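Long-range contacts in inositol-1,4,5-trisphosphate 5-phosphatase 1 (Schizosaccharomyces pombe, PDB 1I9Y), which hydrolyses the 5-phosphate of phosphatidylinositol 4,5-bisphosphate and of soluble inositol polyphosphates, a magnesium-dependent reaction of the central catalytic domain of this synaptojanin-like protein: residues Glu176-Tyr181 against Phe208-Ser213; Ile255-Thr260 against Pro279-Arg284. All blocks are in the same frame, centred on the assembly; numbering follows the deposited sequence.

Contact 1: residues Glu176-Tyr181 against Phe208-Ser213; sequences ERDHDY and FNYRIS
Arg177 and Asp178 of helix 174-187 receive the ring of Tyr210 in the DNase I-like fold of the catalytic domain. Tyr210 belongs to the WXGDXN(F/Y)R signature of inositol polyphosphate 5-phosphatases, which begins within strand 201-205. Packing is tightest over one ring face: Arg177 CG stands 3.7 Å from the Tyr210 ring centroid in a CH-pi contact, and Arg177 CB lies 3.3 Å from Tyr210 OH. At the rim, Tyr210 OH donates to Asp178 OD2 (2.6 Å), which meets it near the ring plane through its anti lone pair. With CG anti to the carbonyl carbon (chi1 -75°), the tyrosine runs alongside Arg177 in the reverse direction. A phenylalanine in its place would probably leave Asp178 OD2 without this donor and remove the one hydrogen bond between 176-181 and 208-213. Bends at chi2 and chi3 carry the Arg177 guanidinium over Asn209 O, whose distance to CZ is 3.2 Å, although the Arg177 N-H groups bond instead to Gln236 OE1 and the carbonyls of Ala168 and Gly170. The contact thins toward Arg211: Arg177 NH1 only reaches Arg211 CG, at 3.9 Å, with no bond between the two arginines, and the chain beyond is exposed at Ser213. At this sparser end Arg211 turns back on its own loop, NE to Asn209 O (2.8 Å) and NH2 to Asn209 OD1 (2.8 Å), both nitrogens above the carbonyl planes.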
ATOM      1  N   GLU A 176       2.575 -18.350 -11.594  1.00 23.48           N
ATOM      2  CA  GLU A 176       1.742 -17.411 -12.290  1.00 24.22           C
ATOM      3  C   GLU A 176       1.651 -16.127 -11.474  1.00 23.26           C
ATOM      4  O   GLU A 176       1.635 -15.033 -12.011  1.00 23.81           O
ATOM      5  CB  GLU A 176       0.365 -18.026 -12.528  1.00 25.17           C
ATOM      6  CG  GLU A 176      -0.596 -16.985 -13.059  1.00 29.77           C
ATOM      7  CD  GLU A 176      -1.888 -17.571 -13.673  1.00 32.73           C
ATOM      8  OE1 GLU A 176      -2.308 -18.715 -13.289  1.00 29.86           O
ATOM      9  OE2 GLU A 176      -2.462 -16.832 -14.529  1.00 32.04           O
ATOM     10  N   ARG A 177       1.557 -16.269 -10.163  1.00 22.85           N
ATOM     11  CA  ARG A 177       1.507 -15.124  -9.261  1.00 22.48           C
ATOM     12  C   ARG A 177       2.780 -14.297  -9.417  1.00 22.25           C
ATOM     13  O   ARG A 177       2.772 -13.066  -9.443  1.00 19.36           O
ATOM     14  CB  ARG A 177       1.430 -15.620  -7.814  1.00 22.28           C
ATOM     15  CG  ARG A 177       0.235 -15.173  -7.083  1.00 25.30           C
ATOM     16  CD  ARG A 177      -0.717 -16.241  -6.587  1.00 23.06           C
ATOM     17  NE  ARG A 177      -0.206 -17.445  -5.926  1.00 22.86           N
ATOM     18  CZ  ARG A 177      -0.941 -18.563  -5.940  1.00 23.28           C
ATOM     19  NH1 ARG A 177      -0.539 -19.702  -5.364  1.00 22.51           N
ATOM     20  NH2 ARG A 177      -2.136 -18.514  -6.549  1.00 21.38           N
ATOM     21  N   ASP A 178       3.900 -14.995  -9.510  1.00 22.12           N
ATOM     22  CA  ASP A 178       5.161 -14.270  -9.620  1.00 22.57           C
ATOM     23  C   ASP A 178       5.217 -13.518 -10.959  1.00 21.76           C
ATOM     24  O   ASP A 178       5.747 -12.431 -11.061  1.00 20.07           O
ATOM     25  CB  ASP A 178       6.315 -15.240  -9.556  1.00 21.65           C
ATOM     26  CG  ASP A 178       6.550 -15.780  -8.152  1.00 23.11           C
ATOM     27  OD1 ASP A 178       7.476 -16.625  -8.099  1.00 22.37           O
ATOM     28  OD2 ASP A 178       5.867 -15.381  -7.125  1.00 21.95           O
ATOM     29  N   HIS A 179       4.665 -14.140 -11.978  1.00 23.23           N
ATOM     30  CA  HIS A 179       4.641 -13.522 -13.289  1.00 24.51           C
ATOM     31  C   HIS A 179       3.747 -12.266 -13.191  1.00 22.97           C
ATOM     32  O   HIS A 179       4.050 -11.225 -13.753  1.00 22.86           O
ATOM     33  CB  HIS A 179       4.071 -14.525 -14.292  1.00 28.21           C
ATOM     34  CG  HIS A 179       3.726 -13.906 -15.604  1.00 31.10           C
ATOM     35  ND1 HIS A 179       2.433 -13.855 -16.088  1.00 34.27           N
ATOM     36  CD2 HIS A 179       4.503 -13.297 -16.524  1.00 32.91           C
ATOM     37  CE1 HIS A 179       2.436 -13.245 -17.261  1.00 35.04           C
ATOM     38  NE2 HIS A 179       3.678 -12.895 -17.548  1.00 36.54           N
ATOM     39  N   ASP A 180       2.648 -12.383 -12.443  1.00 21.96           N
ATOM     40  CA  ASP A 180       1.725 -11.285 -12.261  1.00 19.62           C
ATOM     41  C   ASP A 180       2.444 -10.112 -11.632  1.00 21.13           C
ATOM     42  O   ASP A 180       2.251  -8.941 -12.035  1.00 21.32           O
ATOM     43  CB  ASP A 180       0.558 -11.739 -11.362  1.00 22.16           C
ATOM     44  CG  ASP A 180      -0.484 -12.540 -12.117  1.00 21.70           C
ATOM     45  OD1 ASP A 180      -0.382 -12.666 -13.349  1.00 21.76           O
ATOM     46  OD2 ASP A 180      -1.414 -13.060 -11.479  1.00 23.12           O
ATOM     47  N   TYR A 181       3.248 -10.402 -10.613  1.00 19.76           N
ATOM     48  CA  TYR A 181       4.026  -9.364  -9.981  1.00 19.91           C
ATOM     49  C   TYR A 181       4.825  -8.672 -11.073  1.00 20.23           C
ATOM     50  O   TYR A 181       4.779  -7.481 -11.239  1.00 21.07           O
ATOM     51  CB  TYR A 181       5.015  -9.965  -8.944  1.00 21.88           C
ATOM     52  CG  TYR A 181       6.074  -8.958  -8.575  1.00 20.91           C
ATOM     53  CD1 TYR A 181       5.787  -7.911  -7.727  1.00 20.93           C
ATOM     54  CD2 TYR A 181       7.316  -8.950  -9.247  1.00 23.17           C
ATOM     55  CE1 TYR A 181       6.691  -6.855  -7.560  1.00 23.44           C
ATOM     56  CE2 TYR A 181       8.229  -7.889  -9.088  1.00 24.39           C
ATOM     57  CZ  TYR A 181       7.898  -6.847  -8.246  1.00 24.51           C
ATOM     58  OH  TYR A 181       8.756  -5.790  -8.087  1.00 27.58           O
ATOM     59  N   PHE A 208      -2.982 -11.144  -2.954  1.00 15.60           N
ATOM     60  CA  PHE A 208      -1.907 -11.645  -3.813  1.00 16.93           C
ATOM     61  C   PHE A 208      -2.103 -13.105  -4.079  1.00 17.16           C
ATOM     62  O   PHE A 208      -1.445 -13.668  -4.916  1.00 18.81           O
ATOM     63  CB  PHE A 208      -0.525 -11.372  -3.209  1.00 14.19           C
ATOM     64  CG  PHE A 208      -0.204  -9.919  -3.028  1.00 17.09           C
ATOM     65  CD1 PHE A 208      -0.878  -8.923  -3.745  1.00 16.61           C
ATOM     66  CD2 PHE A 208       0.853  -9.543  -2.194  1.00 17.82           C
ATOM     67  CE1 PHE A 208      -0.496  -7.610  -3.634  1.00 17.00           C
ATOM     68  CE2 PHE A 208       1.240  -8.240  -2.079  1.00 17.79           C
ATOM     69  CZ  PHE A 208       0.553  -7.242  -2.816  1.00 16.83           C
ATOM     70  N   ASN A 209      -3.023 -13.707  -3.326  1.00 18.93           N
ATOM     71  CA  ASN A 209      -3.395 -15.082  -3.497  1.00 17.24           C
ATOM     72  C   ASN A 209      -2.354 -16.144  -3.214  1.00 17.90           C
ATOM     73  O   ASN A 209      -2.599 -17.296  -3.503  1.00 18.40           O
ATOM     74  CB  ASN A 209      -3.945 -15.301  -4.901  1.00 19.76           C
ATOM     75  CG  ASN A 209      -5.449 -15.588  -4.925  1.00 20.30           C
ATOM     76  OD1 ASN A 209      -5.980 -16.309  -4.094  1.00 19.10           O
ATOM     77  ND2 ASN A 209      -6.135 -15.010  -5.926  1.00 22.33           N
ATOM     78  N   TYR A 210      -1.201 -15.773  -2.682  1.00 17.57           N
ATOM     79  CA  TYR A 210      -0.190 -16.774  -2.348  1.00 17.81           C
ATOM     80  C   TYR A 210      -0.707 -17.626  -1.211  1.00 17.80           C
ATOM     81  O   TYR A 210      -1.421 -17.120  -0.315  1.00 18.84           O
ATOM     82  CB  TYR A 210       1.091 -16.126  -1.911  1.00 16.35           C
ATOM     83  CG  TYR A 210       1.852 -15.551  -3.085  1.00 16.97           C
ATOM     84  CD1 TYR A 210       1.622 -14.254  -3.493  1.00 16.21           C
ATOM     85  CD2 TYR A 210       2.790 -16.313  -3.764  1.00 15.85           C
ATOM     86  CE1 TYR A 210       2.314 -13.697  -4.557  1.00 16.75           C
ATOM     87  CE2 TYR A 210       3.494 -15.783  -4.862  1.00 16.28           C
ATOM     88  CZ  TYR A 210       3.245 -14.469  -5.248  1.00 17.85           C
ATOM     89  OH  TYR A 210       3.882 -13.931  -6.336  1.00 16.99           O
ATOM     90  N   ARG A 211      -0.337 -18.903  -1.232  1.00 17.80           N
ATOM     91  CA  ARG A 211      -0.884 -19.857  -0.250  1.00 18.97           C
ATOM     92  C   ARG A 211       0.127 -20.488   0.706  1.00 20.55           C
ATOM     93  O   ARG A 211       1.382 -20.221   0.664  1.00 20.29           O
ATOM     94  CB  ARG A 211      -1.623 -20.981  -0.996  1.00 19.24           C
ATOM     95  CG  ARG A 211      -2.588 -20.447  -2.127  1.00 19.53           C
ATOM     96  CD  ARG A 211      -3.723 -19.619  -1.489  1.00 21.88           C
ATOM     97  NE  ARG A 211      -4.567 -19.040  -2.522  1.00 25.20           N
ATOM     98  CZ  ARG A 211      -5.618 -19.672  -3.060  1.00 25.35           C
ATOM     99  NH1 ARG A 211      -5.965 -20.895  -2.629  1.00 21.69           N
ATOM    100  NH2 ARG A 211      -6.252 -19.101  -4.089  1.00 24.58           N
ATOM    101  N   ILE A 212      -0.447 -21.284   1.619  1.00 20.52           N
ATOM    102  CA  ILE A 212       0.340 -22.035   2.576  1.00 19.36           C
ATOM    103  C   ILE A 212       0.450 -23.418   1.943  1.00 19.75           C
ATOM    104  O   ILE A 212      -0.549 -24.114   1.744  1.00 20.87           O
ATOM    105  CB  ILE A 212      -0.355 -22.126   3.908  1.00 19.25           C
ATOM    106  CG1 ILE A 212      -0.403 -20.720   4.536  1.00 18.27           C
ATOM    107  CG2 ILE A 212       0.381 -23.198   4.815  1.00 17.70           C
ATOM    108  CD1 ILE A 212      -1.073 -20.697   5.890  1.00 16.85           C
ATOM    109  N   SER A 213       1.672 -23.854   1.655  1.00 21.40           N
ATOM    110  CA  SER A 213       1.838 -25.120   0.974  1.00 21.21           C
ATOM    111  C   SER A 213       1.685 -26.387   1.820  1.00 22.48           C
ATOM    112  O   SER A 213       2.573 -27.263   1.797  1.00 21.29           O
ATOM    113  CB  SER A 213       3.211 -25.152   0.253  1.00 24.14           C
ATOM    114  OG  SER A 213       3.326 -23.983  -0.577  1.00 29.37           O
TER

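Contact 2: residues Ile255-Thr260 against Pro279-Arg284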
ATOM      1  N   ILE A 255       3.714 -11.407  10.534  1.00 21.14           N
ATOM      2  CA  ILE A 255       2.315 -11.728  10.586  1.00 21.82           C
ATOM      3  C   ILE A 255       1.968 -12.418  11.885  1.00 23.38           C
ATOM      4  O   ILE A 255       2.457 -13.517  12.180  1.00 23.03           O
ATOM      5  CB  ILE A 255       1.899 -12.655   9.431  1.00 23.23           C
ATOM      6  CG1 ILE A 255       2.017 -11.908   8.103  1.00 22.07           C
ATOM      7  CG2 ILE A 255       0.494 -13.165   9.660  1.00 20.23           C
ATOM      8  CD1 ILE A 255       1.789 -12.779   6.860  1.00 23.32           C
ATOM      9  N   THR A 256       1.102 -11.784  12.660  1.00 23.42           N
ATOM     10  CA  THR A 256       0.721 -12.392  13.919  1.00 24.63           C
ATOM     11  C   THR A 256      -0.785 -12.710  13.935  1.00 23.15           C
ATOM     12  O   THR A 256      -1.334 -13.076  14.958  1.00 22.80           O
ATOM     13  CB  THR A 256       1.036 -11.467  15.069  1.00 26.44           C
ATOM     14  OG1 THR A 256       0.301 -10.255  14.862  1.00 27.53           O
ATOM     15  CG2 THR A 256       2.567 -11.126  15.118  1.00 28.51           C
ATOM     16  N   PHE A 257      -1.450 -12.551  12.806  1.00 21.18           N
ATOM     17  CA  PHE A 257      -2.876 -12.892  12.747  1.00 18.65           C
ATOM     18  C   PHE A 257      -3.043 -14.163  11.929  1.00 19.19           C
ATOM     19  O   PHE A 257      -2.229 -14.470  11.081  1.00 19.00           O
ATOM     20  CB  PHE A 257      -3.647 -11.734  12.107  1.00 18.59           C
ATOM     21  CG  PHE A 257      -3.048 -11.252  10.813  1.00 17.21           C
ATOM     22  CD1 PHE A 257      -3.456 -11.785   9.604  1.00 17.41           C
ATOM     23  CD2 PHE A 257      -2.073 -10.253  10.818  1.00 19.82           C
ATOM     24  CE1 PHE A 257      -2.912 -11.323   8.343  1.00 15.93           C
ATOM     25  CE2 PHE A 257      -1.511  -9.766   9.584  1.00 20.34           C
ATOM     26  CZ  PHE A 257      -1.948 -10.322   8.343  1.00 19.99           C
ATOM     27  N   PRO A 258      -4.146 -14.895  12.144  1.00 20.16           N
ATOM     28  CA  PRO A 258      -4.377 -16.123  11.399  1.00 20.62           C
ATOM     29  C   PRO A 258      -4.664 -15.893   9.899  1.00 19.38           C
ATOM     30  O   PRO A 258      -4.954 -14.771   9.476  1.00 18.26           O
ATOM     31  CB  PRO A 258      -5.582 -16.753  12.111  1.00 21.23           C
ATOM     32  CG  PRO A 258      -5.786 -15.853  13.452  1.00 21.34           C
ATOM     33  CD  PRO A 258      -5.277 -14.537  13.019  1.00 20.65           C
ATOM     34  N   PRO A 259      -4.548 -16.956   9.085  1.00 19.18           N
ATOM     35  CA  PRO A 259      -4.790 -16.950   7.641  1.00 17.98           C
ATOM     36  C   PRO A 259      -6.154 -16.270   7.465  1.00 18.88           C
ATOM     37  O   PRO A 259      -7.125 -16.593   8.168  1.00 17.00           O
ATOM     38  CB  PRO A 259      -4.811 -18.434   7.292  1.00 18.88           C
ATOM     39  CG  PRO A 259      -3.674 -18.974   8.201  1.00 20.06           C
ATOM     40  CD  PRO A 259      -3.978 -18.260   9.524  1.00 19.48           C
ATOM     41  N   THR A 260      -6.205 -15.297   6.555  1.00 18.18           N
ATOM     42  CA  THR A 260      -7.382 -14.487   6.397  1.00 18.78           C
ATOM     43  C   THR A 260      -8.306 -15.089   5.386  1.00 20.76           C
ATOM     44  O   THR A 260      -9.333 -14.516   5.091  1.00 21.57           O
ATOM     45  CB  THR A 260      -6.959 -13.115   5.867  1.00 18.12           C
ATOM     46  OG1 THR A 260      -6.191 -13.322   4.660  1.00 16.82           O
ATOM     47  CG2 THR A 260      -6.128 -12.359   6.908  1.00 17.69           C
ATOM     48  N   PRO A 279      -6.517 -23.057   4.183  1.00 19.26           N
ATOM     49  CA  PRO A 279      -6.381 -21.677   4.651  1.00 18.74           C
ATOM     50  C   PRO A 279      -5.074 -21.100   4.122  1.00 19.49           C
ATOM     51  O   PRO A 279      -4.121 -21.854   3.863  1.00 20.23           O
ATOM     52  CB  PRO A 279      -6.355 -21.806   6.176  1.00 17.75           C
ATOM     53  CG  PRO A 279      -7.330 -22.949   6.394  1.00 19.66           C
ATOM     54  CD  PRO A 279      -6.889 -23.962   5.292  1.00 17.95           C
ATOM     55  N   ALA A 280      -5.030 -19.772   4.009  1.00 17.93           N
ATOM     56  CA  ALA A 280      -3.871 -19.074   3.492  1.00 20.55           C
ATOM     57  C   ALA A 280      -3.860 -17.595   3.868  1.00 20.75           C
ATOM     58  O   ALA A 280      -4.934 -17.014   4.119  1.00 19.89           O
ATOM     59  CB  ALA A 280      -3.877 -19.190   1.916  1.00 19.84           C
ATOM     60  N   TRP A 281      -2.654 -17.005   3.898  1.00 19.52           N
ATOM     61  CA  TRP A 281      -2.530 -15.575   4.073  1.00 18.17           C
ATOM     62  C   TRP A 281      -2.520 -14.959   2.650  1.00 17.76           C
ATOM     63  O   TRP A 281      -1.498 -14.475   2.131  1.00 16.78           O
ATOM     64  CB  TRP A 281      -1.258 -15.170   4.815  1.00 19.61           C
ATOM     65  CG  TRP A 281      -1.329 -15.458   6.292  1.00 19.38           C
ATOM     66  CD1 TRP A 281      -2.058 -14.806   7.259  1.00 19.07           C
ATOM     67  CD2 TRP A 281      -0.532 -16.410   6.959  1.00 20.34           C
ATOM     68  NE1 TRP A 281      -1.725 -15.315   8.538  1.00 19.44           N
ATOM     69  CE2 TRP A 281      -0.796 -16.294   8.358  1.00 20.07           C
ATOM     70  CE3 TRP A 281       0.392 -17.367   6.507  1.00 20.19           C
ATOM     71  CZ2 TRP A 281      -0.145 -17.102   9.294  1.00 20.04           C
ATOM     72  CZ3 TRP A 281       1.031 -18.164   7.455  1.00 20.04           C
ATOM     73  CH2 TRP A 281       0.755 -18.022   8.823  1.00 19.69           C
ATOM     74  N   THR A 282      -3.684 -14.959   2.023  1.00 17.56           N
ATOM     75  CA  THR A 282      -3.828 -14.412   0.653  1.00 17.29           C
ATOM     76  C   THR A 282      -3.719 -12.904   0.640  1.00 17.34           C
ATOM     77  O   THR A 282      -3.277 -12.314  -0.332  1.00 16.18           O
ATOM     78  CB  THR A 282      -5.236 -14.741   0.116  1.00 17.29           C
ATOM     79  OG1 THR A 282      -6.166 -14.446   1.164  1.00 20.41           O
ATOM     80  CG2 THR A 282      -5.377 -16.208  -0.198  1.00 16.26           C
ATOM     81  N   ASP A 283      -4.155 -12.284   1.733  1.00 16.54           N
ATOM     82  CA  ASP A 283      -4.190 -10.830   1.844  1.00 17.55           C
ATOM     83  C   ASP A 283      -2.955 -10.220   2.518  1.00 18.21           C
ATOM     84  O   ASP A 283      -2.628 -10.539   3.656  1.00 18.55           O
ATOM     85  CB  ASP A 283      -5.448 -10.474   2.622  1.00 17.16           C
ATOM     86  CG  ASP A 283      -6.640 -11.143   1.994  1.00 19.49           C
ATOM     87  OD1 ASP A 283      -7.004 -10.647   0.920  1.00 16.99           O
ATOM     88  OD2 ASP A 283      -7.131 -12.208   2.476  1.00 20.52           O
ATOM     89  N   ARG A 284      -2.308  -9.318   1.812  1.00 16.76           N
ATOM     90  CA  ARG A 284      -1.089  -8.744   2.331  1.00 18.33           C
ATOM     91  C   ARG A 284      -0.748  -7.326   2.023  1.00 19.02           C
ATOM     92  O   ARG A 284      -1.236  -6.735   1.038  1.00 18.68           O
ATOM     93  CB  ARG A 284       0.031  -9.674   1.925  1.00 19.97           C
ATOM     94  CG  ARG A 284      -0.017 -10.642   3.113  1.00 28.32           C
ATOM     95  CD  ARG A 284       0.187 -11.969   2.848  1.00 23.82           C
ATOM     96  NE  ARG A 284       1.536 -12.199   3.301  1.00 21.13           N
ATOM     97  CZ  ARG A 284       2.122 -13.354   3.093  1.00 21.19           C
ATOM     98  NH1 ARG A 284       3.366 -13.536   3.501  1.00 18.77           N
ATOM     99  NH2 ARG A 284       1.411 -14.289   2.485  1.00 18.74           N
TER
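Trp281, held by Ile255, Phe257 and Pro259, sits within the P-A-W-T-D-R version of a second 5-phosphatase signature, as the centre of an inverse gamma turn entering strand 283-288. From CB the side chain sets off with CG beside the backbone N (chi1 -75°), and chi2 of -73° turns the indole between two aliphatic groups. CG lies 4.0 Å from Pro259 CA on one face and 4.1 Å from Ile255 CD1 on the opposite one. CD1 comes 3.7 Å from Phe257 CE1 in an offset edge-to-face pair, the edge of Trp281 directed to the face of Phe257. NE1 donates to Phe257 O (2.7 Å) in a nearly straight bond of 162°, the acceptor lying close to the ring plane, which satisfies the buried indole N-H. CE2 rests 3.6 Å from Ile255 CG2 and CZ2 3.8 Å from Phe257 O, the Trp281 side chain also packing on Leu228 and Leu231 of helix 228-232. Ile255 CD1 also covers a face of the Arg284 guanidinium, 3.6 Å from NE. That group is salt-bridged to Glu252 and Asp235, and its NH2 donates to Trp281 O (2.9 Å) within the plane of the carbonyl, using one of the oxygen's lone pairs.

Followed from the N terminus, the chain enters helix 174-187 after the strands ending with 158-166, crosses strand 201-205 and returns in 208-213 to close the loop of contact 1. Helices 216-224, 228-232 and 236-242 follow before 255-260 opens contact 2, which closes an excursion lacking helix or strand as the chain enters strand 283-288. The two closures are in series, neither nested nor crossing. They nevertheless adjoin in space, with centres about 14 Å apart: Arg211 CD lies 3.4 Å from Ala280 CB, and Ile212 CD1 lies 3.6 Å from Trp281 CZ3. Strands 201-205 and 283-288 pair antiparallel in one sheet, which places the two signature sequences side by side.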